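Local coordinates for protein lipase, class 3 (Penicillium roqueforti FM164, PDB 6L7N) that probably hydrolyses the ester bonds of lipids such as triacylglycerols, as a class 3 fungal lipase of the alpha/beta hydrolase fold, at residues E76-S81 / P137-A142; W221-N226 / D234-D239. One frame throughout, in Å; residues are numbered along the deposited sequence.

How the interactions relate
Interactions 1 and 2 belong to one mixed eight-stranded sheet. Interaction 1 pairs strands 77-83 and 140-146 in parallel, third and fourth in the order across it. Interaction 2 pairs strands 219-222 and 235-238 in antiparallel fashion, seventh and eighth, so strand 235-238 forms an edge within this chain. Their centres lie 27 Å apart, and their nearest atoms are about 17 Å apart. Strands 169-173 and 193-198 fill the gap. Along the chain, interaction 1 closes before interaction 2 opens. Strand 140-146 leads into the probable nucleophile elbow at Ser-147. Interaction 1 thus holds together two inner strands, and interaction 2 adds the last strand at one side of the sheet that probably carries the active site.

Interaction 1: residues E76-S81 / P137-A142; sequences EAVVLS and PGYELA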
loop_
_atom_site.group_PDB
_atom_site.type_symbol
_atom_site.label_atom_id
_atom_site.label_comp_id
_atom_site.label_asym_id
_atom_site.label_seq_id
_atom_site.Cartn_x
_atom_site.Cartn_y
_atom_site.Cartn_z
ATOM N N GLU A 76 2.472 18.890 3.175
ATOM C CA GLU A 76 1.306 19.346 2.420
ATOM C C GLU A 76 0.591 18.169 1.754
ATOM O O GLU A 76 0.414 18.113 0.537
ATOM C CB GLU A 76 1.698 20.414 1.387
ATOM C CG GLU A 76 2.072 21.771 2.015
ATOM C CD GLU A 76 1.860 22.963 1.072
ATOM O OE1 GLU A 76 0.810 23.032 0.395
ATOM O OE2 GLU A 76 2.738 23.851 1.019
ATOM N N ALA A 77 0.188 17.208 2.578
ATOM C CA ALA A 77 -0.453 16.018 2.035
ATOM C C ALA A 77 -1.596 15.557 2.921
ATOM O O ALA A 77 -1.499 15.589 4.149
ATOM C CB ALA A 77 0.551 14.870 1.861
ATOM N N VAL A 78 -2.688 15.139 2.276
ATOM C CA VAL A 78 -3.712 14.316 2.896
ATOM C C VAL A 78 -3.321 12.872 2.645
ATOM O O VAL A 78 -2.949 12.522 1.520
ATOM C CB VAL A 78 -5.098 14.631 2.311
ATOM C CG1 VAL A 78 -6.150 13.699 2.875
ATOM C CG2 VAL A 78 -5.464 16.094 2.608
ATOM N N VAL A 79 -3.363 12.050 3.692
ATOM C CA VAL A 79 -2.837 10.689 3.655
ATOM C C VAL A 79 -3.970 9.727 3.961
ATOM O O VAL A 79 -4.599 9.810 5.022
ATOM C CB VAL A 79 -1.677 10.491 4.642
ATOM C CG1 VAL A 79 -1.183 9.044 4.624
ATOM C CG2 VAL A 79 -0.535 11.472 4.340
ATOM N N LEU A 80 -4.212 8.802 3.042
ATOM C CA LEU A 80 -5.199 7.747 3.199
ATOM C C LEU A 80 -4.413 6.456 3.353
ATOM O O LEU A 80 -3.776 6.012 2.396
ATOM C CB LEU A 80 -6.117 7.681 1.982
ATOM C CG LEU A 80 -7.104 6.514 1.899
ATOM C CD1 LEU A 80 -7.925 6.386 3.185
ATOM C CD2 LEU A 80 -7.999 6.719 0.666
ATOM N N SER A 81 -4.464 5.855 4.540
ATOM C CA SER A 81 -3.649 4.692 4.863
ATOM C C SER A 81 -4.537 3.492 5.153
ATOM O O SER A 81 -5.503 3.607 5.925
ATOM C CB SER A 81 -2.756 4.975 6.067
ATOM O OG SER A 81 -2.148 3.785 6.528
ATOM N N PRO A 137 -6.689 22.817 0.367
ATOM C CA PRO A 137 -6.842 22.777 -1.101
ATOM C C PRO A 137 -5.550 22.573 -1.884
ATOM O O PRO A 137 -5.602 22.015 -2.987
ATOM C CB PRO A 137 -7.466 24.144 -1.417
ATOM C CG PRO A 137 -7.015 25.033 -0.299
ATOM C CD PRO A 137 -7.037 24.139 0.923
ATOM N N GLY A 138 -4.413 23.042 -1.388
ATOM C CA GLY A 138 -3.170 22.896 -2.114
ATOM C C GLY A 138 -2.436 21.603 -1.831
ATOM O O GLY A 138 -1.292 21.435 -2.273
ATOM N N TYR A 139 -3.061 20.681 -1.111
ATOM C CA TYR A 139 -2.380 19.481 -0.649
ATOM C C TYR A 139 -2.545 18.350 -1.656
ATOM O O TYR A 139 -3.568 18.237 -2.337
ATOM C CB TYR A 139 -2.913 19.034 0.715
ATOM C CG TYR A 139 -2.371 19.834 1.889
ATOM C CD1 TYR A 139 -1.852 21.115 1.709
ATOM C CD2 TYR A 139 -2.381 19.310 3.171
ATOM C CE1 TYR A 139 -1.358 21.844 2.777
ATOM C CE2 TYR A 139 -1.886 20.040 4.258
ATOM C CZ TYR A 139 -1.376 21.306 4.048
ATOM O OH TYR A 139 -0.884 22.030 5.122
ATOM N N GLU A 140 -1.508 17.528 -1.761
ATOM C CA GLU A 140 -1.592 16.316 -2.557
ATOM C C GLU A 140 -2.336 15.248 -1.766
ATOM O O GLU A 140 -2.571 15.375 -0.564
ATOM C CB GLU A 140 -0.194 15.834 -2.951
ATOM C CG GLU A 140 0.598 15.246 -1.806
ATOM C CD GLU A 140 1.998 14.797 -2.198
ATOM O OE1 GLU A 140 2.225 14.474 -3.381
ATOM O OE2 GLU A 140 2.878 14.771 -1.316
ATOM N N LEU A 141 -2.750 14.194 -2.454
ATOM C CA LEU A 141 -3.387 13.069 -1.798
ATOM C C LEU A 141 -2.461 11.887 -1.992
ATOM O O LEU A 141 -2.040 11.610 -3.117
ATOM C CB LEU A 141 -4.781 12.766 -2.368
ATOM C CG LEU A 141 -5.386 11.424 -1.908
ATOM C CD1 LEU A 141 -5.687 11.393 -0.412
ATOM C CD2 LEU A 141 -6.628 11.024 -2.695
ATOM N N ALA A 142 -2.108 11.238 -0.893
ATOM C CA ALA A 142 -1.204 10.099 -0.889
ATOM C C ALA A 142 -1.957 8.931 -0.275
ATOM O O ALA A 142 -2.455 9.029 0.845
ATOM C CB ALA A 142 0.075 10.412 -0.102
#
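The shortest polar bond runs from Leu-80 N to Ala-142 O, at 2.8 Å. It is nearly straight, 168° at the hydrogen. Ala-142 N returns a bond of 2.9 Å to Val-78 O. Val-78 N in turn donates to Glu-140 O at 2.9 Å. The last bond of the series, from Glu-140 N to Glu-76 O, is longer at 3.1 Å and more bent. This alternation is regular parallel beta pairing, with Ala-77, Val-78 and Val-79 beside Glu-140, Leu-141 and Ala-142. It sits inside the central sheet of the alpha/beta hydrolase fold. Strand 140-146 runs on towards Ser-147, the probable nucleophile.

Val-78 and Leu-141 share one face of the sheet, where CG1 of Val-78 lies 4.0 Å from CD1 of Leu-141. The first torsion of Leu-141 sets CG opposite the backbone N (chi1 169°), and CD1 leans back over Val-78 O. Leu-129 of helix 112-135 packs on both side chains. On the other face, CG of Glu-140 touches CB of Ala-77, and Trp-15 of helix 6-22 also meets Ala-77.

Before the strands begin, one face of the Tyr-139 ring is turned to Glu-76. Glu-76 CA stands 3.5 Å from the ring centroid, only 2° off its normal, a CH-pi contact. The Glu-76 side chain runs across the Tyr-139 ring, and its OE1 comes 3.4 Å from Tyr-139 CE1. Tyr-139 OH is hydrogen-bonded to His-73 ND1, which ties the ring's far end to the turn after strand 66-72.

Interaction 2: residues W221-N226 / D234-D239; sequences WITSPN and DIKVID
Trp-221 and Lys-236 hold each other by two backbone hydrogen bonds. Trp-221 N donates to Lys-236 O at 2.8 Å, almost straight at 172°. Lys-236 N answers to Trp-221 O at 2.9 Å. This is an antiparallel hydrogen-bonded pair at the edge of the central alpha/beta hydrolase sheet. Ile-222 and Ile-235 form the adjoining non-hydrogen-bonded pair. Past it, Thr-223 N donates to Asp-234 O at 2.8 Å. The same oxygen takes a weak bond from Thr-223 OG1, whose chi1 of 59° tucks the hydroxyl between the backbone N and the carbonyl carbon. Lys-236 NZ adds a weak bond to OG1. The lysine chain kinks twice and passes across the threonine side chain, and its CG lies near Thr-223 CG2.

Asp-234 CG lies 3.7 Å from Ser-224 CB, while Asp-234 OD2 is bonded to Gly-231 N. Ile-222 and Ile-235 run alongside each other on one face of the sheet, CG1 of Ile-222 4.2 Å from CG1 of Ile-235. Thr-223 CG2 sits over one face of the Trp-221 ring. NE1 of that ring is bonded to Thr-199 O, and the side chain is close to, but not in contact with, the probable Ser-His-Asp triad. Ile-238 reaches the tryptophan with CD1, which lies 3.5 Å from Trp-221 CB and also meets Trp-221 CE3.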
loop_
_atom_site.group_PDB
_atom_site.type_symbol
_atom_site.label_atom_id
_atom_site.label_comp_id
_atom_site.label_asym_id
_atom_site.label_seq_id
_atom_site.Cartn_x
_atom_site.Cartn_y
_atom_site.Cartn_z
ATOM N N TRP A 221 12.466 -2.752 -6.178
ATOM C CA TRP A 221 12.883 -4.009 -5.567
ATOM C C TRP A 221 14.037 -3.714 -4.615
ATOM O O TRP A 221 15.149 -3.402 -5.054
ATOM C CB TRP A 221 13.296 -4.994 -6.659
ATOM C CG TRP A 221 13.613 -6.378 -6.201
ATOM C CD1 TRP A 221 13.087 -7.046 -5.121
ATOM C CD2 TRP A 221 14.539 -7.276 -6.817
ATOM N NE1 TRP A 221 13.638 -8.315 -5.041
ATOM C CE2 TRP A 221 14.523 -8.474 -6.079
ATOM C CE3 TRP A 221 15.379 -7.179 -7.938
ATOM C CZ2 TRP A 221 15.322 -9.568 -6.415
ATOM C CZ3 TRP A 221 16.166 -8.268 -8.274
ATOM C CH2 TRP A 221 16.128 -9.448 -7.520
ATOM N N ILE A 222 13.758 -3.793 -3.320
ATOM C CA ILE A 222 14.761 -3.641 -2.275
ATOM C C ILE A 222 15.507 -4.960 -2.136
ATOM O O ILE A 222 14.913 -5.984 -1.787
ATOM C CB ILE A 222 14.111 -3.236 -0.948
ATOM C CG1 ILE A 222 13.163 -2.050 -1.159
ATOM C CG2 ILE A 222 15.181 -2.877 0.083
ATOM C CD1 ILE A 222 12.067 -1.969 -0.139
ATOM N N THR A 223 16.805 -4.942 -2.422
ATOM C CA THR A 223 17.598 -6.162 -2.461
ATOM C C THR A 223 18.392 -6.398 -1.182
ATOM O O THR A 223 18.970 -7.480 -1.022
ATOM C CB THR A 223 18.553 -6.123 -3.658
ATOM O OG1 THR A 223 19.405 -4.980 -3.536
ATOM C CG2 THR A 223 17.769 -6.006 -4.945
ATOM N N SER A 224 18.435 -5.422 -0.280
ATOM C CA SER A 224 19.156 -5.572 0.970
ATOM C C SER A 224 18.404 -6.514 1.916
ATOM O O SER A 224 17.186 -6.672 1.812
ATOM C CB SER A 224 19.367 -4.203 1.622
ATOM O OG SER A 224 18.176 -3.427 1.634
ATOM N N PRO A 225 19.119 -7.159 2.852
ATOM C CA PRO A 225 18.474 -8.149 3.740
ATOM C C PRO A 225 17.545 -7.561 4.798
ATOM O O PRO A 225 17.434 -6.342 4.947
ATOM C CB PRO A 225 19.665 -8.858 4.411
ATOM C CG PRO A 225 20.887 -8.445 3.655
ATOM C CD PRO A 225 20.586 -7.141 2.986
ATOM N N ASN A 226 16.889 -8.446 5.552
ATOM C CA ASN A 226 16.064 -8.042 6.683
ATOM C C ASN A 226 16.910 -7.319 7.729
ATOM O O ASN A 226 18.090 -7.623 7.918
ATOM C CB ASN A 226 15.403 -9.264 7.329
ATOM C CG ASN A 226 14.673 -10.150 6.333
ATOM O OD1 ASN A 226 14.468 -9.781 5.173
ATOM N ND2 ASN A 226 14.277 -11.338 6.790
ATOM N N ASP A 234 20.571 -0.124 -2.933
ATOM C CA ASP A 234 19.864 -1.341 -2.549
ATOM C C ASP A 234 18.473 -1.458 -3.176
ATOM O O ASP A 234 17.693 -2.331 -2.779
ATOM C CB ASP A 234 19.759 -1.425 -1.028
ATOM C CG ASP A 234 21.107 -1.646 -0.371
ATOM O OD1 ASP A 234 21.876 -2.500 -0.869
ATOM O OD2 ASP A 234 21.397 -0.951 0.625
ATOM N N ILE A 235 18.141 -0.600 -4.136
ATOM C CA ILE A 235 16.840 -0.638 -4.799
ATOM C C ILE A 235 17.076 -0.697 -6.303
ATOM O O ILE A 235 17.755 0.171 -6.865
ATOM C CB ILE A 235 15.967 0.574 -4.432
ATOM C CG1 ILE A 235 15.793 0.675 -2.913
ATOM C CG2 ILE A 235 14.599 0.451 -5.092
ATOM C CD1 ILE A 235 14.912 1.819 -2.485
ATOM N N LYS A 236 16.531 -1.725 -6.945
ATOM C CA LYS A 236 16.535 -1.870 -8.392
ATOM C C LYS A 236 15.147 -1.558 -8.930
ATOM O O LYS A 236 14.140 -1.932 -8.329
ATOM C CB LYS A 236 16.939 -3.296 -8.789
ATOM C CG LYS A 236 18.132 -3.842 -8.026
ATOM C CD LYS A 236 19.116 -4.533 -8.953
ATOM C CE LYS A 236 20.063 -5.426 -8.160
ATOM N NZ LYS A 236 20.468 -4.792 -6.863
ATOM N N VAL A 237 15.081 -0.853 -10.054
ATOM C CA VAL A 237 13.795 -0.508 -10.648
ATOM C C VAL A 237 13.556 -1.445 -11.826
ATOM O O VAL A 237 14.388 -1.545 -12.738
ATOM C CB VAL A 237 13.744 0.975 -11.053
ATOM C CG1 VAL A 237 12.322 1.389 -11.402
ATOM C CG2 VAL A 237 14.254 1.823 -9.908
ATOM N N ILE A 238 12.450 -2.183 -11.779
ATOM C CA ILE A 238 12.101 -3.165 -12.806
ATOM C C ILE A 238 10.896 -2.630 -13.567
ATOM O O ILE A 238 9.871 -2.294 -12.961
ATOM C CB ILE A 238 11.824 -4.543 -12.193
ATOM C CG1 ILE A 238 13.111 -5.113 -11.601
ATOM C CG2 ILE A 238 11.293 -5.503 -13.230
ATOM C CD1 ILE A 238 13.119 -5.133 -10.126
ATOM N N ASP A 239 11.016 -2.532 -14.893
ATOM C CA ASP A 239 10.030 -1.791 -15.678
ATOM C C ASP A 239 8.892 -2.647 -16.230
ATOM O O ASP A 239 7.948 -2.092 -16.800
ATOM C CB ASP A 239 10.725 -1.040 -16.819
ATOM C CG ASP A 239 11.844 -0.141 -16.313
ATOM O OD1 ASP A 239 11.775 0.265 -15.137
ATOM O OD2 ASP A 239 12.779 0.174 -17.083
#